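PDB 6LDQ: Tll1590 protein from Thermosynechococcus elongatus, which belongs to the glycosyltransferases of the GT-B clan and carries a glycosyl transferase 4-like domain with an alpha/beta fold. Local coordinates for residues 67-72 / 102-107; 48-53 / 98-103; 129-134 / 161-166. One frame throughout, in Å; residues are numbered along the deposited sequence.

Contact 1: residues 67-72 / 102-107; sequences HCRTIR and AKYGYP
The guanidinium of Arg-69 and the phenol ring of Tyr-104 approach from opposite directions, their planes turned 65° apart. Tyr-104 CE2 lies at the guanidinium's edge, in its plane, while Ile-71 CD1 rests 3.6 Å above one face, offset toward the rim. Within 102-107, the ring of Tyr-106 has Tyr-104 CB on one face. Across the gap, Arg-69 NH2 does the touching, 3.0 Å from Tyr-104 OH and 3.1 Å from Tyr-104 CZ. CG of Arg-69 sits between its backbone N and carbonyl carbon (chi1 53°), and the chain then runs extended to NE, carrying the charged head from strand 68-73 to the last turn of helix 90-104.

The principal polar partner of Arg-69 is Asp-48, on the neighbouring strand 47-52; its OD1 forms a salt bridge with Arg-69 NE. The other carboxylate oxygen, OD2, is hydrogen-bonded to Tyr-106 OH. One carboxylate therefore joins the arginine of the strand to the loop after the helix, and this probably fixes the guanidinium where NH2 reaches Tyr-104. The tyrosine hydroxyl beside a paired cation makes this a polar contact at the surface, with Ile-71 as its apolar backing.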
loop_
_atom_site.group_PDB
_atom_site.type_symbol
_atom_site.label_atom_id
_atom_site.label_comp_id
_atom_site.label_asym_id
_atom_site.label_seq_id
_atom_site.Cartn_x
_atom_site.Cartn_y
_atom_site.Cartn_z
ATOM N N HIS A 67 -12.388 -14.026 0.956
ATOM C CA HIS A 67 -11.173 -13.651 0.244
ATOM C C HIS A 67 -10.647 -12.294 0.684
ATOM O O HIS A 67 -9.902 -11.666 -0.067
ATOM C CB HIS A 67 -11.398 -13.661 -1.269
ATOM C CG HIS A 67 -12.140 -14.865 -1.759
ATOM N ND1 HIS A 67 -13.475 -14.823 -2.094
ATOM C CD2 HIS A 67 -11.733 -16.136 -1.984
ATOM C CE1 HIS A 67 -13.862 -16.021 -2.500
ATOM N NE2 HIS A 67 -12.822 -16.837 -2.444
ATOM N N CYS A 68 -11.009 -11.836 1.885
ATOM C CA CYS A 68 -10.576 -10.534 2.382
ATOM C C CYS A 68 -10.240 -10.651 3.864
ATOM O O CYS A 68 -11.087 -11.061 4.662
ATOM C CB CYS A 68 -11.668 -9.477 2.157
ATOM S SG CYS A 68 -11.317 -7.862 2.902
ATOM N N ARG A 69 -9.017 -10.272 4.240
ATOM C CA ARG A 69 -8.617 -10.298 5.640
ATOM C C ARG A 69 -7.595 -9.200 5.917
ATOM O O ARG A 69 -6.917 -8.714 5.008
ATOM C CB ARG A 69 -8.018 -11.650 6.030
ATOM C CG ARG A 69 -6.893 -12.096 5.138
ATOM C CD ARG A 69 -6.533 -13.579 5.326
ATOM N NE ARG A 69 -5.324 -13.901 4.575
ATOM C CZ ARG A 69 -4.470 -14.874 4.876
ATOM N NH1 ARG A 69 -4.687 -15.664 5.921
ATOM N NH2 ARG A 69 -3.404 -15.063 4.116
ATOM N N THR A 70 -7.485 -8.837 7.189
ATOM C CA THR A 70 -6.405 -7.988 7.692
ATOM C C THR A 70 -5.429 -8.864 8.463
ATOM O O THR A 70 -5.850 -9.704 9.270
ATOM C CB THR A 70 -6.938 -6.875 8.600
ATOM O OG1 THR A 70 -7.935 -6.131 7.905
ATOM C CG2 THR A 70 -5.807 -5.902 9.044
ATOM N N ILE A 71 -4.137 -8.680 8.206
ATOM C CA ILE A 71 -3.070 -9.378 8.913
ATOM C C ILE A 71 -2.278 -8.346 9.716
ATOM O O ILE A 71 -1.834 -7.326 9.167
ATOM C CB ILE A 71 -2.173 -10.147 7.926
ATOM C CG1 ILE A 71 -2.909 -11.396 7.409
ATOM C CG2 ILE A 71 -0.872 -10.530 8.586
ATOM C CD1 ILE A 71 -2.496 -11.836 6.011
ATOM N N ARG A 72 -2.139 -8.580 11.018
ATOM C CA ARG A 72 -1.410 -7.660 11.889
ATOM C C ARG A 72 -0.050 -8.264 12.207
ATOM O O ARG A 72 0.039 -9.371 12.757
ATOM C CB ARG A 72 -2.203 -7.352 13.158
ATOM C CG ARG A 72 -3.511 -6.650 12.858
ATOM C CD ARG A 72 -4.377 -6.441 14.079
ATOM N NE ARG A 72 -3.867 -5.373 14.928
ATOM C CZ ARG A 72 -4.096 -4.081 14.724
ATOM N NH1 ARG A 72 -4.833 -3.695 13.693
ATOM N NH2 ARG A 72 -3.580 -3.176 15.554
ATOM N N ALA A 102 6.357 -14.852 0.866
ATOM C CA ALA A 102 7.094 -16.051 0.476
ATOM C C ALA A 102 6.162 -17.180 0.052
ATOM O O ALA A 102 6.550 -18.000 -0.780
ATOM C CB ALA A 102 7.989 -16.533 1.613
ATOM N N LYS A 103 4.952 -17.229 0.606
ATOM C CA LYS A 103 3.943 -18.237 0.277
ATOM C C LYS A 103 2.930 -17.741 -0.750
ATOM O O LYS A 103 2.619 -18.450 -1.719
ATOM C CB LYS A 103 3.217 -18.656 1.557
ATOM C CG LYS A 103 2.441 -19.946 1.497
ATOM C CD LYS A 103 1.681 -20.126 2.812
ATOM C CE LYS A 103 0.870 -21.403 2.832
ATOM N NZ LYS A 103 -0.190 -21.364 3.875
ATOM N N TYR A 104 2.393 -16.531 -0.558
ATOM C CA TYR A 104 1.299 -16.072 -1.411
ATOM C C TYR A 104 1.773 -15.460 -2.715
ATOM O O TYR A 104 0.990 -15.406 -3.673
ATOM C CB TYR A 104 0.415 -15.079 -0.652
ATOM C CG TYR A 104 -0.334 -15.772 0.462
ATOM C CD1 TYR A 104 -1.543 -16.409 0.224
ATOM C CD2 TYR A 104 0.199 -15.836 1.732
ATOM C CE1 TYR A 104 -2.211 -17.073 1.242
ATOM C CE2 TYR A 104 -0.451 -16.485 2.749
ATOM C CZ TYR A 104 -1.657 -17.107 2.503
ATOM O OH TYR A 104 -2.289 -17.743 3.542
ATOM N N GLY A 105 3.023 -15.020 -2.785
ATOM C CA GLY A 105 3.587 -14.539 -4.038
ATOM C C GLY A 105 2.834 -13.410 -4.706
ATOM O O GLY A 105 2.811 -13.347 -5.941
ATOM N N TYR A 106 2.210 -12.521 -3.929
ATOM C CA TYR A 106 1.403 -11.396 -4.420
ATOM C C TYR A 106 1.925 -10.747 -5.698
ATOM O O TYR A 106 2.976 -10.083 -5.674
ATOM C CB TYR A 106 1.291 -10.326 -3.329
ATOM C CG TYR A 106 0.800 -10.852 -1.998
ATOM C CD1 TYR A 106 -0.526 -11.216 -1.816
ATOM C CD2 TYR A 106 1.669 -11.004 -0.931
ATOM C CE1 TYR A 106 -0.983 -11.708 -0.596
ATOM C CE2 TYR A 106 1.231 -11.490 0.296
ATOM C CZ TYR A 106 -0.091 -11.837 0.465
ATOM O OH TYR A 106 -0.518 -12.330 1.679
ATOM N N PRO A 107 1.212 -10.892 -6.830
ATOM C CA PRO A 107 1.642 -10.217 -8.068
ATOM C C PRO A 107 1.442 -8.717 -8.045
ATOM O O PRO A 107 1.981 -8.021 -8.910
ATOM C CB PRO A 107 0.755 -10.861 -9.157
ATOM C CG PRO A 107 -0.418 -11.462 -8.405
ATOM C CD PRO A 107 0.182 -11.924 -7.101
#

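Contact 2: residues 48-53 / 98-103; sequences DMFTRK and KAYHAK
Phe-50, on the extended backbone of strand 47-52, and Tyr-100, on helix 90-104, have their CA atoms 9.8 Å apart, so that the side chains alone bridge strand and helix. The helix is nearing its end here: Ala-102 N still bonds to Lys-98 O, whereas Lys-103 N bonds to Tyr-100 O, one residue closer along the chain.

The two rings form a T-shaped (edge-to-face) pair, with centroids 5.2 Å apart and planes at 73°. Phe-50 supplies the edge and Tyr-100 the face. The leading atom is Phe-50 CE2, which stands 3.4 Å from Tyr-100 CG and 3.6 Å from Tyr-100 CD1. It is displaced from the middle of the tyrosine ring toward the end that joins the side chain. Next to it, Phe-50 CZ comes 3.7 Å from Tyr-100 CB, so the phenylalanine edge reaches past the ring to the base of the side chain. In both residues CG lies beside the backbone N and anti to the carbonyl carbon, at chi1 -61° in Phe-50 and -79° in Tyr-100; the first brings the phenylalanine edge up to the helix, the second turns a tyrosine face to meet it. The contact is wholly apolar, an aromatic C-H edge set against a pi face.

Phe-97, one turn earlier on helix 90-104, makes a second edge-to-face pair with Phe-50, so the helix meets this one ring with two aromatic residues. Ile-71 of strand 68-73 touches both Phe-50 and Tyr-100, and Ala-9 of strand 8-11 touches Phe-50. Strand 47-52 runs between these two parallel neighbours, and the aromatic pair packs helix 90-104 against this face of the sheet.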
loop_
_atom_site.group_PDB
_atom_site.type_symbol
_atom_site.label_atom_id
_atom_site.label_comp_id
_atom_site.label_asym_id
_atom_site.label_seq_id
_atom_site.Cartn_x
_atom_site.Cartn_y
_atom_site.Cartn_z
ATOM N N ASP A 48 -5.335 -9.386 0.877
ATOM C CA ASP A 48 -4.692 -9.445 2.186
ATOM C C ASP A 48 -4.166 -8.042 2.495
ATOM O O ASP A 48 -3.328 -7.533 1.754
ATOM C CB ASP A 48 -3.531 -10.450 2.190
ATOM C CG ASP A 48 -4.003 -11.935 2.175
ATOM O OD1 ASP A 48 -5.131 -12.199 2.616
ATOM O OD2 ASP A 48 -3.223 -12.806 1.738
ATOM N N MET A 49 -4.663 -7.427 3.568
ATOM C CA MET A 49 -4.216 -6.116 4.025
ATOM C C MET A 49 -3.326 -6.296 5.251
ATOM O O MET A 49 -3.686 -7.041 6.167
ATOM C CB MET A 49 -5.417 -5.228 4.371
ATOM C CG MET A 49 -6.266 -4.792 3.172
ATOM S SD MET A 49 -7.893 -4.227 3.710
ATOM C CE MET A 49 -8.621 -5.832 4.032
ATOM N N PHE A 50 -2.171 -5.629 5.264
ATOM C CA PHE A 50 -1.194 -5.762 6.342
ATOM C C PHE A 50 -1.019 -4.420 7.048
ATOM O O PHE A 50 -0.833 -3.381 6.392
ATOM C CB PHE A 50 0.171 -6.254 5.823
ATOM C CG PHE A 50 0.132 -7.619 5.167
ATOM C CD1 PHE A 50 -0.349 -7.782 3.863
ATOM C CD2 PHE A 50 0.577 -8.741 5.857
ATOM C CE1 PHE A 50 -0.382 -9.057 3.273
ATOM C CE2 PHE A 50 0.542 -10.011 5.269
ATOM C CZ PHE A 50 0.060 -10.163 3.974
ATOM N N THR A 51 -1.105 -4.447 8.376
ATOM C CA THR A 51 -0.777 -3.315 9.221
ATOM C C THR A 51 0.028 -3.857 10.398
ATOM O O THR A 51 0.190 -5.074 10.558
ATOM C CB THR A 51 -2.053 -2.549 9.655
ATOM O OG1 THR A 51 -1.692 -1.359 10.391
ATOM C CG2 THR A 51 -2.995 -3.431 10.494
ATOM N N ARG A 52 0.591 -2.951 11.197
ATOM C CA ARG A 52 1.369 -3.380 12.341
ATOM C C ARG A 52 0.461 -3.694 13.524
ATOM O O ARG A 52 -0.637 -3.143 13.664
ATOM C CB ARG A 52 2.401 -2.308 12.745
ATOM C CG ARG A 52 1.787 -1.001 13.262
ATOM C CD ARG A 52 2.901 0.043 13.566
ATOM N NE ARG A 52 3.997 -0.608 14.265
ATOM C CZ ARG A 52 4.154 -0.565 15.583
ATOM N NH1 ARG A 52 3.307 0.144 16.312
ATOM N NH2 ARG A 52 5.158 -1.220 16.169
ATOM N N LYS A 53 0.931 -4.601 14.377
ATOM C CA LYS A 53 0.310 -4.806 15.676
ATOM C C LYS A 53 0.630 -3.642 16.597
ATOM O O LYS A 53 1.750 -3.126 16.597
ATOM C CB LYS A 53 0.821 -6.086 16.316
ATOM C CG LYS A 53 0.144 -7.324 15.870
ATOM C CD LYS A 53 0.561 -8.460 16.773
ATOM C CE LYS A 53 -0.229 -9.717 16.463
ATOM N NZ LYS A 53 0.381 -10.906 17.132
ATOM N N LYS A 98 7.549 -10.520 4.517
ATOM C CA LYS A 98 8.185 -11.464 3.605
ATOM C C LYS A 98 7.819 -12.914 3.917
ATOM O O LYS A 98 7.884 -13.753 3.012
ATOM C CB LYS A 98 9.700 -11.279 3.619
ATOM C CG LYS A 98 10.174 -10.124 2.732
ATOM C CD LYS A 98 11.672 -9.894 2.844
ATOM C CE LYS A 98 12.468 -10.862 1.976
ATOM N NZ LYS A 98 12.828 -12.097 2.727
ATOM N N ALA A 99 7.405 -13.223 5.153
ATOM C CA ALA A 99 6.900 -14.567 5.435
ATOM C C ALA A 99 5.580 -14.840 4.719
ATOM O O ALA A 99 5.326 -15.981 4.313
ATOM C CB ALA A 99 6.720 -14.781 6.940
ATOM N N TYR A 100 4.722 -13.822 4.569
ATOM C CA TYR A 100 3.486 -13.986 3.799
ATOM C C TYR A 100 3.743 -13.948 2.301
ATOM O O TYR A 100 3.174 -14.755 1.550
ATOM C CB TYR A 100 2.465 -12.913 4.188
ATOM C CG TYR A 100 1.749 -13.209 5.478
ATOM C CD1 TYR A 100 2.301 -12.842 6.714
ATOM C CD2 TYR A 100 0.526 -13.862 5.478
ATOM C CE1 TYR A 100 1.654 -13.127 7.906
ATOM C CE2 TYR A 100 -0.127 -14.152 6.669
ATOM C CZ TYR A 100 0.435 -13.781 7.874
ATOM O OH TYR A 100 -0.244 -14.073 9.035
ATOM N N HIS A 101 4.564 -12.999 1.843
ATOM C CA HIS A 101 4.913 -12.921 0.429
ATOM C C HIS A 101 5.656 -14.168 -0.041
ATOM O O HIS A 101 5.602 -14.511 -1.229
ATOM C CB HIS A 101 5.759 -11.663 0.163
ATOM C CG HIS A 101 6.292 -11.583 -1.233
ATOM N ND1 HIS A 101 7.577 -11.956 -1.564
ATOM C CD2 HIS A 101 5.708 -11.183 -2.385
ATOM C CE1 HIS A 101 7.762 -11.786 -2.862
ATOM N NE2 HIS A 101 6.641 -11.324 -3.385
ATOM N N ALA A 102 6.357 -14.852 0.866
ATOM C CA ALA A 102 7.094 -16.051 0.476
ATOM C C ALA A 102 6.162 -17.180 0.052
ATOM O O ALA A 102 6.550 -18.000 -0.780
ATOM C CB ALA A 102 7.989 -16.533 1.613
ATOM N N LYS A 103 4.952 -17.229 0.606
ATOM C CA LYS A 103 3.943 -18.237 0.277
ATOM C C LYS A 103 2.930 -17.741 -0.750
ATOM O O LYS A 103 2.619 -18.450 -1.719
ATOM C CB LYS A 103 3.217 -18.656 1.557
ATOM C CG LYS A 103 2.441 -19.946 1.497
ATOM C CD LYS A 103 1.681 -20.126 2.812
ATOM C CE LYS A 103 0.870 -21.403 2.832
ATOM N NZ LYS A 103 -0.190 -21.364 3.875
#

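Contact 3: residues 129-134 / 161-166; sequences FQWLHT and KAILEN
Ile-163 packs its two branches against the indole of Trp-131, the side chains crossing at about a right angle. Ile-163 CG1 comes 3.8 Å from Trp-131 CH2, and Ile-163 CG2 lies 3.9 Å from Trp-131 CZ2. The same CG2 also meets His-133, 3.9 Å from its CG, and so wedges between the two strand residues. Trp-131 holds CG anti to its backbone N (chi1 177°), and His-133 has the same chi1 setting (-169°); with one residue between them, both rings extend from the same side of the strand. Farther along the indole, Trp-131 CE3 comes 4.0 Å from Asn-166 O, and Trp-131 CZ3 passes 4.2 Å from Asn-166 CB.

The amide of Asn-166 turns back to its own helix: ND2 donates to Ala-162 O over 3.0 Å, nearly straight at 171° and on a lone pair in the carbonyl plane. The polar ends of Trp-131 (NE1) and His-133 (ND1) both bond to Thr-111 OG1, on the adjacent strand 108-112. The nearest atoms of the His-133 side chain and a bound thiocyanate ion, probably from the crystallisation liquor, are about 3 Å apart.

Strand 130-134, helix 153-166 and parallel strand 169-172 form a beta-alpha-beta crossover, the repeating element of the Rossmann-like domains of GT-B proteins.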
loop_
_atom_site.group_PDB
_atom_site.type_symbol
_atom_site.label_atom_id
_atom_site.label_comp_id
_atom_site.label_asym_id
_atom_site.label_seq_id
_atom_site.Cartn_x
_atom_site.Cartn_y
_atom_site.Cartn_z
ATOM N N PHE A 129 6.891 -7.432 -9.007
ATOM C CA PHE A 129 5.455 -7.329 -8.817
ATOM C C PHE A 129 4.988 -5.978 -9.338
ATOM O O PHE A 129 5.788 -5.061 -9.549
ATOM C CB PHE A 129 5.059 -7.521 -7.340
ATOM C CG PHE A 129 5.735 -6.565 -6.383
ATOM C CD1 PHE A 129 6.962 -6.871 -5.828
ATOM C CD2 PHE A 129 5.125 -5.370 -6.025
ATOM C CE1 PHE A 129 7.601 -5.984 -4.936
ATOM C CE2 PHE A 129 5.742 -4.491 -5.128
ATOM C CZ PHE A 129 6.989 -4.806 -4.580
ATOM N N GLN A 130 3.680 -5.869 -9.568
ATOM C CA GLN A 130 3.080 -4.585 -9.906
ATOM C C GLN A 130 2.907 -3.795 -8.620
ATOM O O GLN A 130 2.203 -4.240 -7.712
ATOM C CB GLN A 130 1.736 -4.777 -10.606
ATOM C CG GLN A 130 1.772 -5.755 -11.770
ATOM C CD GLN A 130 2.847 -5.414 -12.779
ATOM O OE1 GLN A 130 2.973 -4.265 -13.197
ATOM N NE2 GLN A 130 3.638 -6.413 -13.165
ATOM N N TRP A 131 3.549 -2.631 -8.535
ATOM C CA TRP A 131 3.584 -1.853 -7.302
ATOM C C TRP A 131 2.816 -0.555 -7.515
ATOM O O TRP A 131 3.215 0.282 -8.334
ATOM C CB TRP A 131 5.029 -1.579 -6.876
ATOM C CG TRP A 131 5.173 -0.730 -5.647
ATOM C CD1 TRP A 131 4.275 -0.595 -4.626
ATOM C CD2 TRP A 131 6.296 0.094 -5.303
ATOM N NE1 TRP A 131 4.763 0.273 -3.676
ATOM C CE2 TRP A 131 6.005 0.705 -4.067
ATOM C CE3 TRP A 131 7.518 0.377 -5.922
ATOM C CZ2 TRP A 131 6.894 1.584 -3.438
ATOM C CZ3 TRP A 131 8.395 1.273 -5.293
ATOM C CH2 TRP A 131 8.066 1.857 -4.077
ATOM N N LEU A 132 1.710 -0.396 -6.796
ATOM C CA LEU A 132 0.980 0.861 -6.793
ATOM C C LEU A 132 1.117 1.511 -5.431
ATOM O O LEU A 132 1.155 0.832 -4.406
ATOM C CB LEU A 132 -0.504 0.676 -7.091
ATOM C CG LEU A 132 -0.818 0.185 -8.495
ATOM C CD1 LEU A 132 -0.986 -1.316 -8.399
ATOM C CD2 LEU A 132 -2.054 0.874 -9.064
ATOM N N HIS A 133 1.147 2.836 -5.422
ATOM C CA HIS A 133 1.269 3.543 -4.164
ATOM C C HIS A 133 0.293 4.702 -4.117
ATOM O O HIS A 133 0.194 5.475 -5.073
ATOM C CB HIS A 133 2.679 4.049 -3.935
ATOM C CG HIS A 133 2.863 4.542 -2.548
ATOM N ND1 HIS A 133 3.452 3.788 -1.563
ATOM C CD2 HIS A 133 2.392 5.649 -1.940
ATOM C CE1 HIS A 133 3.424 4.461 -0.425
ATOM N NE2 HIS A 133 2.798 5.601 -0.631
ATOM N N THR A 134 -0.426 4.812 -3.008
ATOM C CA THR A 134 -1.282 5.955 -2.736
ATOM C C THR A 134 -0.541 6.981 -1.870
ATOM O O THR A 134 -0.085 6.659 -0.768
ATOM C CB THR A 134 -2.567 5.515 -2.055
ATOM O OG1 THR A 134 -3.333 4.699 -2.976
ATOM C CG2 THR A 134 -3.362 6.746 -1.650
ATOM N N LYS A 161 10.686 10.488 -3.371
ATOM C CA LYS A 161 11.267 10.503 -4.710
ATOM C C LYS A 161 11.511 9.080 -5.213
ATOM O O LYS A 161 11.171 8.740 -6.358
ATOM C CB LYS A 161 12.569 11.307 -4.708
ATOM C CG LYS A 161 12.364 12.821 -4.581
ATOM C CD LYS A 161 13.705 13.513 -4.445
ATOM C CE LYS A 161 13.509 14.990 -4.158
ATOM N NZ LYS A 161 14.795 15.703 -4.274
ATOM N N ALA A 162 12.089 8.228 -4.369
ATOM C CA ALA A 162 12.374 6.857 -4.791
ATOM C C ALA A 162 11.101 6.118 -5.178
ATOM O O ALA A 162 11.102 5.314 -6.111
ATOM C CB ALA A 162 13.111 6.098 -3.688
ATOM N N ILE A 163 10.008 6.385 -4.472
ATOM C CA ILE A 163 8.751 5.711 -4.773
ATOM C C ILE A 163 8.196 6.199 -6.107
ATOM O O ILE A 163 7.818 5.398 -6.968
ATOM C CB ILE A 163 7.746 5.925 -3.634
ATOM C CG1 ILE A 163 8.211 5.202 -2.370
ATOM C CG2 ILE A 163 6.379 5.371 -4.045
ATOM C CD1 ILE A 163 7.585 5.745 -1.118
ATOM N N LEU A 164 8.163 7.522 -6.306
ATOM C CA LEU A 164 7.675 8.062 -7.570
ATOM C C LEU A 164 8.460 7.507 -8.751
ATOM O O LEU A 164 7.887 7.239 -9.817
ATOM C CB LEU A 164 7.745 9.590 -7.555
ATOM C CG LEU A 164 6.632 10.279 -6.772
ATOM C CD1 LEU A 164 7.048 11.727 -6.464
ATOM C CD2 LEU A 164 5.322 10.233 -7.571
ATOM N N GLU A 165 9.765 7.295 -8.567
ATOM C CA GLU A 165 10.626 6.867 -9.663
ATOM C C GLU A 165 10.487 5.387 -9.996
ATOM O O GLU A 165 10.739 4.994 -11.138
ATOM C CB GLU A 165 12.088 7.170 -9.327
ATOM C CG GLU A 165 12.432 8.639 -9.365
ATOM C CD GLU A 165 13.794 8.923 -8.761
ATOM O OE1 GLU A 165 14.271 8.102 -7.951
ATOM O OE2 GLU A 165 14.381 9.969 -9.094
ATOM N N ASN A 166 10.121 4.548 -9.031
ATOM C CA ASN A 166 10.175 3.110 -9.240
ATOM C C ASN A 166 8.830 2.409 -9.160
ATOM O O ASN A 166 8.730 1.259 -9.607
ATOM C CB ASN A 166 11.129 2.460 -8.225
ATOM C CG ASN A 166 12.575 2.776 -8.513
ATOM O OD1 ASN A 166 13.240 2.052 -9.254
ATOM N ND2 ASN A 166 13.077 3.862 -7.922
#

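In the fold
All three contacts set a helix against a strand of one mixed sheet, but at different depths. Contact 1 lies at the surface, contact 2 is partly buried and contact 3 is buried. Contacts 1 and 2, with centres 6 Å apart, share helix 90-104 and use adjacent strands, which a probable hydrogen bond from Ile-71 N to Met-49 O joins. The centre of contact 3 lies about 19 Å from that of contact 1 and about 18 Å from that of contact 2; it uses a different helix, though Pro-107 O and Gln-130 N probably link its strand to contact 1. The chemistry changes accordingly: charged and phenolic groups in contact 1, an aromatic pair in contact 2, and aliphatic-aromatic packing in contact 3.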